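Local coordinates for protein ABC transporter permease (Klebsiella pneumoniae, PDB 5NUP) that probably removes phospholipids misplaced in the outer leaflet of the bacterial outer membrane, as an MlaA-family lipoprotein of the lipid-asymmetry pathway, at residues 17-28 with 131-139; 83-91 with 101-112. One frame throughout, in Å; residues are numbered along the deposited sequence.

Interaction 1 of 2, residues 17-28 with 131-139; sequences LEGFNRTMFNFN and PYVQLPFYG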
loop_
_atom_site.group_PDB
_atom_site.type_symbol
_atom_site.label_atom_id
_atom_site.label_comp_id
_atom_site.label_asym_id
_atom_site.label_seq_id
_atom_site.Cartn_x
_atom_site.Cartn_y
_atom_site.Cartn_z
ATOM N N LEU F 17 -38.524 -22.808 -61.636
ATOM C CA LEU F 17 -39.545 -21.804 -61.372
ATOM C C LEU F 17 -39.180 -20.428 -61.921
ATOM O O LEU F 17 -39.706 -19.417 -61.449
ATOM C CB LEU F 17 -39.827 -21.712 -59.873
ATOM C CG LEU F 17 -40.194 -22.940 -59.050
ATOM C CD1 LEU F 17 -39.089 -23.310 -58.060
ATOM C CD2 LEU F 17 -41.529 -22.580 -58.338
ATOM N N GLU F 18 -38.343 -20.375 -62.957
ATOM C CA GLU F 18 -37.989 -19.091 -63.555
ATOM C C GLU F 18 -39.221 -18.281 -63.933
ATOM O O GLU F 18 -39.274 -17.070 -63.686
ATOM C CB GLU F 18 -37.102 -19.321 -64.772
ATOM C CG GLU F 18 -36.981 -18.117 -65.663
ATOM C CD GLU F 18 -35.845 -18.258 -66.631
ATOM O OE1 GLU F 18 -35.476 -17.246 -67.260
ATOM O OE2 GLU F 18 -35.329 -19.389 -66.767
ATOM N N GLY F 19 -40.229 -18.937 -64.514
ATOM C CA GLY F 19 -41.462 -18.238 -64.831
ATOM C C GLY F 19 -42.111 -17.648 -63.595
ATOM O O GLY F 19 -42.427 -16.456 -63.554
ATOM N N PHE F 20 -42.300 -18.478 -62.560
ATOM C CA PHE F 20 -42.764 -17.985 -61.266
ATOM C C PHE F 20 -41.858 -16.879 -60.736
ATOM O O PHE F 20 -42.348 -15.870 -60.206
ATOM C CB PHE F 20 -42.890 -19.162 -60.284
ATOM C CG PHE F 20 -43.212 -18.770 -58.855
ATOM C CD1 PHE F 20 -44.473 -19.020 -58.329
ATOM C CD2 PHE F 20 -42.272 -18.112 -58.054
ATOM C CE1 PHE F 20 -44.786 -18.644 -57.030
ATOM C CE2 PHE F 20 -42.568 -17.741 -56.752
ATOM C CZ PHE F 20 -43.825 -18.004 -56.233
ATOM N N ASN F 21 -40.537 -17.071 -60.833
ATOM C CA ASN F 21 -39.595 -16.155 -60.191
ATOM C C ASN F 21 -39.656 -14.758 -60.793
ATOM O O ASN F 21 -39.735 -13.767 -60.058
ATOM C CB ASN F 21 -38.181 -16.712 -60.273
ATOM C CG ASN F 21 -38.044 -17.994 -59.521
ATOM O OD1 ASN F 21 -38.837 -18.267 -58.619
ATOM N ND2 ASN F 21 -37.035 -18.785 -59.861
ATOM N N ARG F 22 -39.623 -14.648 -62.127
ATOM C CA ARG F 22 -39.634 -13.314 -62.724
ATOM C C ARG F 22 -40.922 -12.575 -62.426
ATOM O O ARG F 22 -40.937 -11.336 -62.433
ATOM C CB ARG F 22 -39.424 -13.354 -64.223
ATOM C CG ARG F 22 -37.992 -13.298 -64.628
ATOM C CD ARG F 22 -37.908 -13.520 -66.104
ATOM N NE ARG F 22 -36.759 -12.853 -66.700
ATOM C CZ ARG F 22 -35.753 -13.485 -67.291
ATOM N NH1 ARG F 22 -34.756 -12.793 -67.816
ATOM N NH2 ARG F 22 -35.746 -14.808 -67.359
ATOM N N THR F 23 -41.996 -13.314 -62.146
ATOM C CA THR F 23 -43.244 -12.674 -61.760
ATOM C C THR F 23 -43.125 -12.038 -60.380
ATOM O O THR F 23 -43.525 -10.883 -60.196
ATOM C CB THR F 23 -44.381 -13.705 -61.790
ATOM O OG1 THR F 23 -44.846 -13.879 -63.135
ATOM C CG2 THR F 23 -45.544 -13.291 -60.880
ATOM N N MET F 24 -42.534 -12.753 -59.406
ATOM C CA MET F 24 -42.333 -12.137 -58.094
ATOM C C MET F 24 -41.286 -11.033 -58.136
ATOM O O MET F 24 -41.413 -10.044 -57.411
ATOM C CB MET F 24 -41.934 -13.154 -57.024
ATOM C CG MET F 24 -42.875 -14.315 -56.831
ATOM S SD MET F 24 -44.604 -14.025 -57.199
ATOM C CE MET F 24 -45.064 -12.644 -56.180
ATOM N N PHE F 25 -40.267 -11.152 -58.991
ATOM C CA PHE F 25 -39.233 -10.133 -58.981
ATOM C C PHE F 25 -39.771 -8.811 -59.476
ATOM O O PHE F 25 -39.458 -7.759 -58.907
ATOM C CB PHE F 25 -38.033 -10.546 -59.830
ATOM C CG PHE F 25 -37.069 -9.400 -60.071
ATOM C CD1 PHE F 25 -37.194 -8.556 -61.174
ATOM C CD2 PHE F 25 -36.052 -9.137 -59.152
ATOM C CE1 PHE F 25 -36.300 -7.483 -61.366
ATOM C CE2 PHE F 25 -35.166 -8.089 -59.336
ATOM C CZ PHE F 25 -35.285 -7.256 -60.441
ATOM N N ASN F 26 -40.604 -8.851 -60.509
ATOM C CA ASN F 26 -41.191 -7.617 -60.999
ATOM C C ASN F 26 -42.108 -6.996 -59.956
ATOM O O ASN F 26 -42.238 -5.765 -59.885
ATOM C CB ASN F 26 -41.953 -7.877 -62.301
ATOM C CG ASN F 26 -41.822 -6.743 -63.285
ATOM O OD1 ASN F 26 -40.712 -6.276 -63.557
ATOM N ND2 ASN F 26 -42.954 -6.260 -63.790
ATOM N N PHE F 27 -42.732 -7.823 -59.125
ATOM C CA PHE F 27 -43.457 -7.281 -57.991
ATOM C C PHE F 27 -42.509 -6.649 -56.979
ATOM O O PHE F 27 -42.794 -5.569 -56.445
ATOM C CB PHE F 27 -44.300 -8.369 -57.340
ATOM C CG PHE F 27 -44.973 -7.920 -56.100
ATOM C CD1 PHE F 27 -46.069 -7.079 -56.168
ATOM C CD2 PHE F 27 -44.524 -8.336 -54.869
ATOM C CE1 PHE F 27 -46.696 -6.655 -55.040
ATOM C CE2 PHE F 27 -45.154 -7.925 -53.729
ATOM C CZ PHE F 27 -46.243 -7.076 -53.816
ATOM N N ASN F 28 -41.365 -7.287 -56.720
ATOM C CA ASN F 28 -40.443 -6.732 -55.735
ATOM C C ASN F 28 -39.717 -5.508 -56.273
ATOM O O ASN F 28 -39.420 -4.582 -55.511
ATOM C CB ASN F 28 -39.412 -7.763 -55.294
ATOM C CG ASN F 28 -40.008 -8.841 -54.421
ATOM O OD1 ASN F 28 -40.874 -8.574 -53.590
ATOM N ND2 ASN F 28 -39.474 -10.061 -54.540
ATOM N N PRO F 131 -33.728 -25.547 -56.456
ATOM C CA PRO F 131 -34.157 -24.580 -57.474
ATOM C C PRO F 131 -33.553 -23.192 -57.292
ATOM O O PRO F 131 -32.337 -22.992 -57.330
ATOM C CB PRO F 131 -35.681 -24.545 -57.291
ATOM C CG PRO F 131 -36.011 -25.827 -56.576
ATOM C CD PRO F 131 -34.857 -26.057 -55.665
ATOM N N TYR F 132 -34.438 -22.225 -57.133
ATOM C CA TYR F 132 -34.144 -20.849 -56.782
ATOM C C TYR F 132 -35.515 -20.200 -56.663
ATOM O O TYR F 132 -36.026 -19.634 -57.636
ATOM C CB TYR F 132 -33.270 -20.130 -57.829
ATOM C CG TYR F 132 -33.251 -18.611 -57.672
ATOM C CD1 TYR F 132 -32.966 -17.768 -58.743
ATOM C CD2 TYR F 132 -33.522 -18.016 -56.443
ATOM C CE1 TYR F 132 -32.967 -16.367 -58.584
ATOM C CE2 TYR F 132 -33.530 -16.638 -56.282
ATOM C CZ TYR F 132 -33.248 -15.816 -57.342
ATOM O OH TYR F 132 -33.251 -14.455 -57.125
ATOM N N VAL F 133 -36.105 -20.237 -55.484
ATOM C CA VAL F 133 -37.407 -19.615 -55.331
ATOM C C VAL F 133 -37.159 -18.116 -55.276
ATOM O O VAL F 133 -36.074 -17.660 -54.921
ATOM C CB VAL F 133 -38.130 -20.152 -54.072
ATOM C CG1 VAL F 133 -39.563 -19.686 -54.011
ATOM C CG2 VAL F 133 -38.080 -21.679 -54.016
ATOM N N GLN F 134 -38.132 -17.333 -55.703
ATOM C CA GLN F 134 -38.087 -15.902 -55.464
ATOM C C GLN F 134 -39.333 -15.518 -54.692
ATOM O O GLN F 134 -40.452 -15.769 -55.150
ATOM C CB GLN F 134 -38.004 -15.108 -56.761
ATOM C CG GLN F 134 -38.297 -13.669 -56.515
ATOM C CD GLN F 134 -37.033 -12.895 -56.613
ATOM O OE1 GLN F 134 -36.026 -13.441 -57.058
ATOM N NE2 GLN F 134 -37.030 -11.668 -56.113
ATOM N N LEU F 135 -39.152 -14.942 -53.589
ATOM C CA LEU F 135 -40.417 -14.756 -52.916
ATOM C C LEU F 135 -40.857 -13.299 -52.993
ATOM O O LEU F 135 -40.023 -12.388 -53.091
ATOM C CB LEU F 135 -40.328 -15.161 -51.440
ATOM C CG LEU F 135 -40.238 -16.602 -50.941
ATOM C CD1 LEU F 135 -41.550 -17.326 -51.179
ATOM C CD2 LEU F 135 -39.109 -17.320 -51.581
ATOM N N PRO F 136 -42.165 -13.054 -52.977
ATOM C CA PRO F 136 -42.646 -11.672 -52.870
ATOM C C PRO F 136 -42.343 -11.139 -51.476
ATOM O O PRO F 136 -42.574 -11.826 -50.479
ATOM C CB PRO F 136 -44.151 -11.797 -53.121
ATOM C CG PRO F 136 -44.475 -13.221 -52.785
ATOM C CD PRO F 136 -43.269 -14.004 -53.223
ATOM N N PHE F 137 -41.804 -9.918 -51.425
ATOM C CA PHE F 137 -41.420 -9.219 -50.197
ATOM C C PHE F 137 -40.135 -9.763 -49.575
ATOM O O PHE F 137 -39.426 -9.026 -48.887
ATOM C CB PHE F 137 -42.545 -9.259 -49.150
ATOM C CG PHE F 137 -43.853 -8.651 -49.618
ATOM C CD1 PHE F 137 -44.964 -9.461 -49.868
ATOM C CD2 PHE F 137 -43.973 -7.279 -49.829
ATOM C CE1 PHE F 137 -46.172 -8.919 -50.301
ATOM C CE2 PHE F 137 -45.186 -6.731 -50.267
ATOM C CZ PHE F 137 -46.283 -7.556 -50.496
ATOM N N TYR F 138 -39.800 -11.024 -49.809
ATOM C CA TYR F 138 -38.584 -11.601 -49.215
ATOM C C TYR F 138 -37.370 -11.352 -50.107
ATOM O O TYR F 138 -36.424 -10.666 -49.717
ATOM C CB TYR F 138 -38.787 -13.088 -48.939
ATOM C CG TYR F 138 -37.714 -13.722 -48.100
ATOM C CD1 TYR F 138 -36.537 -14.181 -48.682
ATOM C CD2 TYR F 138 -37.882 -13.897 -46.734
ATOM C CE1 TYR F 138 -35.535 -14.792 -47.914
ATOM C CE2 TYR F 138 -36.894 -14.502 -45.958
ATOM C CZ TYR F 138 -35.718 -14.952 -46.552
ATOM O OH TYR F 138 -34.726 -15.553 -45.795
ATOM N N GLY F 139 -37.369 -11.939 -51.290
ATOM C CA GLY F 139 -36.302 -11.727 -52.239
ATOM C C GLY F 139 -35.811 -13.041 -52.795
ATOM O O GLY F 139 -36.540 -13.709 -53.528
#

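Interaction 2 of 2, residues 83-91 with 101-112; sequences VHFTRFFLN and DVAGMANPQLQR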
loop_
_atom_site.group_PDB
_atom_site.type_symbol
_atom_site.label_atom_id
_atom_site.label_comp_id
_atom_site.label_asym_id
_atom_site.label_seq_id
_atom_site.Cartn_x
_atom_site.Cartn_y
_atom_site.Cartn_z
ATOM N N VAL F 83 -12.083 -17.021 -33.794
ATOM C CA VAL F 83 -12.152 -15.618 -34.198
ATOM C C VAL F 83 -13.560 -15.102 -33.977
ATOM O O VAL F 83 -13.767 -14.003 -33.459
ATOM C CB VAL F 83 -11.721 -15.453 -35.665
ATOM C CG1 VAL F 83 -12.169 -14.110 -36.190
ATOM C CG2 VAL F 83 -10.244 -15.624 -35.839
ATOM N N HIS F 84 -14.554 -15.908 -34.314
ATOM C CA HIS F 84 -15.905 -15.442 -34.085
ATOM C C HIS F 84 -16.361 -15.702 -32.655
ATOM O O HIS F 84 -17.211 -14.962 -32.144
ATOM C CB HIS F 84 -16.846 -16.053 -35.135
ATOM C CG HIS F 84 -16.558 -15.576 -36.528
ATOM N ND1 HIS F 84 -17.029 -14.377 -37.012
ATOM C CD2 HIS F 84 -15.830 -16.124 -37.533
ATOM C CE1 HIS F 84 -16.610 -14.207 -38.253
ATOM N NE2 HIS F 84 -15.883 -15.253 -38.595
ATOM N N PHE F 85 -15.734 -16.641 -31.951
ATOM C CA PHE F 85 -15.930 -16.688 -30.507
ATOM C C PHE F 85 -15.413 -15.408 -29.851
ATOM O O PHE F 85 -16.081 -14.826 -28.984
ATOM C CB PHE F 85 -15.253 -17.909 -29.885
ATOM C CG PHE F 85 -15.251 -17.875 -28.377
ATOM C CD1 PHE F 85 -14.209 -17.268 -27.682
ATOM C CD2 PHE F 85 -16.311 -18.408 -27.656
ATOM C CE1 PHE F 85 -14.229 -17.202 -26.320
ATOM C CE2 PHE F 85 -16.323 -18.350 -26.267
ATOM C CZ PHE F 85 -15.291 -17.748 -25.609
ATOM N N THR F 86 -14.199 -14.983 -30.224
ATOM C CA THR F 86 -13.624 -13.788 -29.617
ATOM C C THR F 86 -14.500 -12.588 -29.909
ATOM O O THR F 86 -14.719 -11.735 -29.041
ATOM C CB THR F 86 -12.204 -13.538 -30.143
ATOM O OG1 THR F 86 -11.397 -14.717 -29.967
ATOM C CG2 THR F 86 -11.558 -12.367 -29.411
ATOM N N ARG F 87 -15.046 -12.529 -31.122
ATOM C CA ARG F 87 -15.958 -11.447 -31.462
ATOM C C ARG F 87 -17.180 -11.477 -30.555
ATOM O O ARG F 87 -17.528 -10.470 -29.939
ATOM C CB ARG F 87 -16.363 -11.539 -32.939
ATOM C CG ARG F 87 -15.390 -10.866 -33.886
ATOM C CD ARG F 87 -16.042 -10.559 -35.202
ATOM N NE ARG F 87 -17.260 -9.803 -34.955
ATOM C CZ ARG F 87 -17.336 -8.482 -34.912
ATOM N NH1 ARG F 87 -16.257 -7.731 -35.087
ATOM N NH2 ARG F 87 -18.499 -7.922 -34.658
ATOM N N PHE F 88 -17.805 -12.642 -30.402
ATOM C CA PHE F 88 -19.004 -12.693 -29.580
ATOM C C PHE F 88 -18.702 -12.312 -28.135
ATOM O O PHE F 88 -19.466 -11.571 -27.507
ATOM C CB PHE F 88 -19.661 -14.071 -29.654
ATOM C CG PHE F 88 -20.854 -14.189 -28.781
ATOM C CD1 PHE F 88 -21.980 -13.428 -29.031
ATOM C CD2 PHE F 88 -20.833 -15.014 -27.677
ATOM C CE1 PHE F 88 -23.079 -13.506 -28.186
ATOM C CE2 PHE F 88 -21.913 -15.103 -26.837
ATOM C CZ PHE F 88 -23.045 -14.352 -27.095
ATOM N N PHE F 89 -17.556 -12.752 -27.611
ATOM C CA PHE F 89 -17.292 -12.613 -26.181
ATOM C C PHE F 89 -16.890 -11.182 -25.836
ATOM O O PHE F 89 -17.509 -10.543 -24.974
ATOM C CB PHE F 89 -16.232 -13.635 -25.786
ATOM C CG PHE F 89 -15.475 -13.308 -24.542
ATOM C CD1 PHE F 89 -16.127 -13.166 -23.317
ATOM C CD2 PHE F 89 -14.087 -13.231 -24.576
ATOM C CE1 PHE F 89 -15.411 -12.903 -22.173
ATOM C CE2 PHE F 89 -13.368 -12.982 -23.433
ATOM C CZ PHE F 89 -14.029 -12.814 -22.231
ATOM N N LEU F 90 -15.920 -10.629 -26.564
ATOM C CA LEU F 90 -15.570 -9.231 -26.358
ATOM C C LEU F 90 -16.764 -8.310 -26.570
ATOM O O LEU F 90 -17.030 -7.444 -25.727
ATOM C CB LEU F 90 -14.429 -8.850 -27.299
ATOM C CG LEU F 90 -13.158 -9.688 -27.170
ATOM C CD1 LEU F 90 -12.043 -9.058 -28.000
ATOM C CD2 LEU F 90 -12.748 -9.786 -25.698
ATOM N N ASN F 91 -17.541 -8.524 -27.642
ATOM C CA ASN F 91 -18.588 -7.564 -27.987
ATOM C C ASN F 91 -19.804 -7.675 -27.080
ATOM O O ASN F 91 -20.495 -6.679 -26.870
ATOM C CB ASN F 91 -19.043 -7.754 -29.427
ATOM C CG ASN F 91 -18.004 -7.325 -30.437
ATOM O OD1 ASN F 91 -18.111 -7.644 -31.632
ATOM N ND2 ASN F 91 -16.988 -6.616 -29.973
ATOM N N ASP F 101 -18.497 -2.441 -31.280
ATOM C CA ASP F 101 -17.644 -3.467 -31.889
ATOM C C ASP F 101 -16.279 -3.399 -31.209
ATOM O O ASP F 101 -15.280 -2.947 -31.772
ATOM C CB ASP F 101 -17.542 -3.281 -33.406
ATOM C CG ASP F 101 -16.837 -4.463 -34.114
ATOM O OD1 ASP F 101 -16.595 -5.506 -33.465
ATOM O OD2 ASP F 101 -16.527 -4.356 -35.325
ATOM N N VAL F 102 -16.231 -3.945 -29.994
ATOM C CA VAL F 102 -14.997 -3.917 -29.223
ATOM C C VAL F 102 -13.941 -4.794 -29.886
ATOM O O VAL F 102 -12.793 -4.373 -30.071
ATOM C CB VAL F 102 -15.265 -4.346 -27.766
ATOM C CG1 VAL F 102 -13.953 -4.431 -26.973
ATOM C CG2 VAL F 102 -16.263 -3.403 -27.093
ATOM N N ALA F 103 -14.303 -6.035 -30.223
ATOM C CA ALA F 103 -13.367 -6.915 -30.913
ATOM C C ALA F 103 -12.815 -6.257 -32.170
ATOM O O ALA F 103 -11.641 -6.441 -32.507
ATOM C CB ALA F 103 -14.031 -8.254 -31.255
ATOM N N GLY F 104 -13.652 -5.494 -32.884
ATOM C CA GLY F 104 -13.211 -4.909 -34.144
ATOM C C GLY F 104 -12.119 -3.866 -33.996
ATOM O O GLY F 104 -11.125 -3.890 -34.731
ATOM N N MET F 105 -12.250 -2.969 -33.018
ATOM C CA MET F 105 -11.185 -1.998 -32.787
ATOM C C MET F 105 -10.001 -2.590 -32.042
ATOM O O MET F 105 -8.915 -2.003 -32.082
ATOM C CB MET F 105 -11.701 -0.756 -32.058
ATOM C CG MET F 105 -12.932 -0.937 -31.207
ATOM S SD MET F 105 -13.596 0.683 -30.734
ATOM C CE MET F 105 -15.050 0.214 -29.820
ATOM N N ALA F 106 -10.193 -3.726 -31.362
ATOM C CA ALA F 106 -9.132 -4.324 -30.556
ATOM C C ALA F 106 -8.040 -4.950 -31.415
ATOM O O ALA F 106 -6.878 -4.996 -30.997
ATOM C CB ALA F 106 -9.719 -5.375 -29.615
ATOM N N ASN F 107 -8.377 -5.420 -32.612
ATOM C CA ASN F 107 -7.410 -6.131 -33.437
ATOM C C ASN F 107 -7.916 -6.258 -34.868
ATOM O O ASN F 107 -9.094 -6.565 -35.092
ATOM C CB ASN F 107 -7.123 -7.527 -32.876
ATOM C CG ASN F 107 -5.943 -8.205 -33.564
ATOM O OD1 ASN F 107 -5.070 -7.547 -34.126
ATOM N ND2 ASN F 107 -5.929 -9.531 -33.542
ATOM N N PRO F 108 -7.064 -5.981 -35.854
ATOM C CA PRO F 108 -7.448 -6.210 -37.257
ATOM C C PRO F 108 -7.987 -7.610 -37.560
ATOM O O PRO F 108 -8.811 -7.745 -38.470
ATOM C CB PRO F 108 -6.141 -5.938 -38.014
ATOM C CG PRO F 108 -5.353 -5.008 -37.123
ATOM C CD PRO F 108 -5.922 -5.057 -35.734
ATOM N N GLN F 109 -7.525 -8.673 -36.889
ATOM C CA GLN F 109 -8.057 -9.988 -37.256
ATOM C C GLN F 109 -9.420 -10.304 -36.638
ATOM O O GLN F 109 -9.917 -11.413 -36.849
ATOM C CB GLN F 109 -7.091 -11.125 -36.907
ATOM C CG GLN F 109 -5.734 -11.087 -37.589
ATOM C CD GLN F 109 -4.615 -10.769 -36.608
ATOM O OE1 GLN F 109 -4.822 -10.743 -35.395
ATOM N NE2 GLN F 109 -3.416 -10.550 -37.132
ATOM N N LEU F 110 -10.063 -9.379 -35.932
ATOM C CA LEU F 110 -11.377 -9.667 -35.368
ATOM C C LEU F 110 -12.463 -8.765 -35.951
ATOM O O LEU F 110 -13.567 -8.686 -35.389
ATOM C CB LEU F 110 -11.352 -9.527 -33.840
ATOM C CG LEU F 110 -10.244 -10.337 -33.162
ATOM C CD1 LEU F 110 -9.924 -9.799 -31.767
ATOM C CD2 LEU F 110 -10.525 -11.842 -33.159
ATOM N N GLN F 111 -12.179 -8.090 -37.063
ATOM C CA GLN F 111 -13.168 -7.251 -37.726
ATOM C C GLN F 111 -14.406 -8.053 -38.058
ATOM O O GLN F 111 -14.334 -9.251 -38.321
ATOM C CB GLN F 111 -12.590 -6.688 -39.016
ATOM C CG GLN F 111 -11.201 -6.223 -38.790
ATOM C CD GLN F 111 -11.000 -4.760 -38.980
ATOM O OE1 GLN F 111 -11.603 -4.137 -39.856
ATOM N NE2 GLN F 111 -10.131 -4.190 -38.161
ATOM N N ARG F 112 -15.544 -7.371 -38.082
ATOM C CA ARG F 112 -16.765 -8.054 -38.456
ATOM C C ARG F 112 -16.641 -8.492 -39.903
ATOM O O ARG F 112 -15.997 -7.822 -40.714
ATOM C CB ARG F 112 -17.983 -7.144 -38.324
ATOM C CG ARG F 112 -19.215 -7.808 -38.888
ATOM C CD ARG F 112 -20.208 -6.871 -39.462
ATOM N NE ARG F 112 -21.263 -6.601 -38.512
ATOM C CZ ARG F 112 -21.975 -5.489 -38.525
ATOM N NH1 ARG F 112 -21.737 -4.566 -39.448
ATOM N NH2 ARG F 112 -22.912 -5.300 -37.622
#

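Interaction 1 of 2, residues 17-28 with 131-139
N28 grips the bend after strand 133-135 with both ends of its side-chain amide. OD1 of N28 takes the backbone N-H of F137 at 2.7 Å, in its carbonyl plane and on a lone pair, while ND2 of N28 gives a nearly straight bond of 2.8 Å to L135 O. Both bonds fix the amide's rotation. Two turns earlier N21 does likewise more loosely: weak bonds run from its ND2 to Y132 O and from Q134 N to its OD1, and ND2 has a further weak partner in Y195 OH. Both asparagines hold CG beside the backbone N (chi1 -64° in N21, -72° in N28), which brings their amides onto the backbone of 132-137. Between them M24 lays CB against the CG of Q134 at 3.7 Å and curls its chain so that CE rests on the ring of P136. F27 then sends its edge into the face of F137, a T-shaped pair with centroids 5.0 Å apart. At the other end L17 CD1 lies 3.7 Å from P131 CB. The whole is a helix docked alongside the first strand of a small antiparallel hairpin, 133-135 with 139-141, its asparagines hydrogen-bonded to backbone before, in and after the strand.

Interaction 2 of 2, residues 83-91 with 101-112
R87 reaches from its helix between the N-cap of helix 102-106 and the chain at 110-112, and its guanidinium organises the contact. The chain bends at chi3 (53°), which carries NH1 to L110 O at 2.9 Å; that carbonyl lies at the guanidinium edge and in its plane, and the bond is nearly straight. The same NH1 makes a salt bridge to D101, 2.8 Å from OD1, but here the carboxylate is turned 65° from the guanidinium plane and the hydrogen bonds within the bridge are weak. One guanidinium face is covered by CA of R112, whose own side chain leads off toward helix 50-62. NE of R87 is salt-bridged to E65, so the buried positive charge is probably balanced by two carboxylates. D101 has a second task as N-cap of helix 102-106: its OD1 also accepts a weak bond from G104 N.

Beside this polar centre A103 is a knob seated in a hole made by T86, R87, L90 and N91. Its CB comes 3.7 Å from R87 CA, while L90 brings CD1 to 3.9 Å from the same CB. Farther along, L110 meets T86 at about a right angle, with CD2 3.8 Å from T86 CB and CD1 on T86 CG2. V83 CG1 rests on Q109 O at 3.6 Å.

The axes of segments 83-91 and 102-106 pass 8.6 Å apart at 115°, so the short helix lies across the long one. Helix 50-62 flanks R112, with N58 in packing contact and weak hydrogen bonds to S57 and S61, helix 65-74 packs on H84, F85 and F88, and chains of another protein pack aromatic side chains on V83, T86 and V102.

In the fold
From the N terminus, the chain starts helix 18-35 with the segment that later takes part in interaction 1, then runs through helices 38-47, 50-62 and 65-74 into helix 78-93. Interaction 2 closes a short loop there, folding 101-112 back on 83-91 after a gap of nine residues. Only after helix 118-124 does the chain come back to the start, where 131-139 meets 17-28 and shuts a mostly helical loop of about a hundred residues; interaction 2 therefore falls wholly within the span of interaction 1. The two lie on opposite sides of the chain's centre, about 37 Å between the centres of the two contacts, one joining the first helix to the hairpin, the other tying a helix-and-loop excursion to helix 78-93.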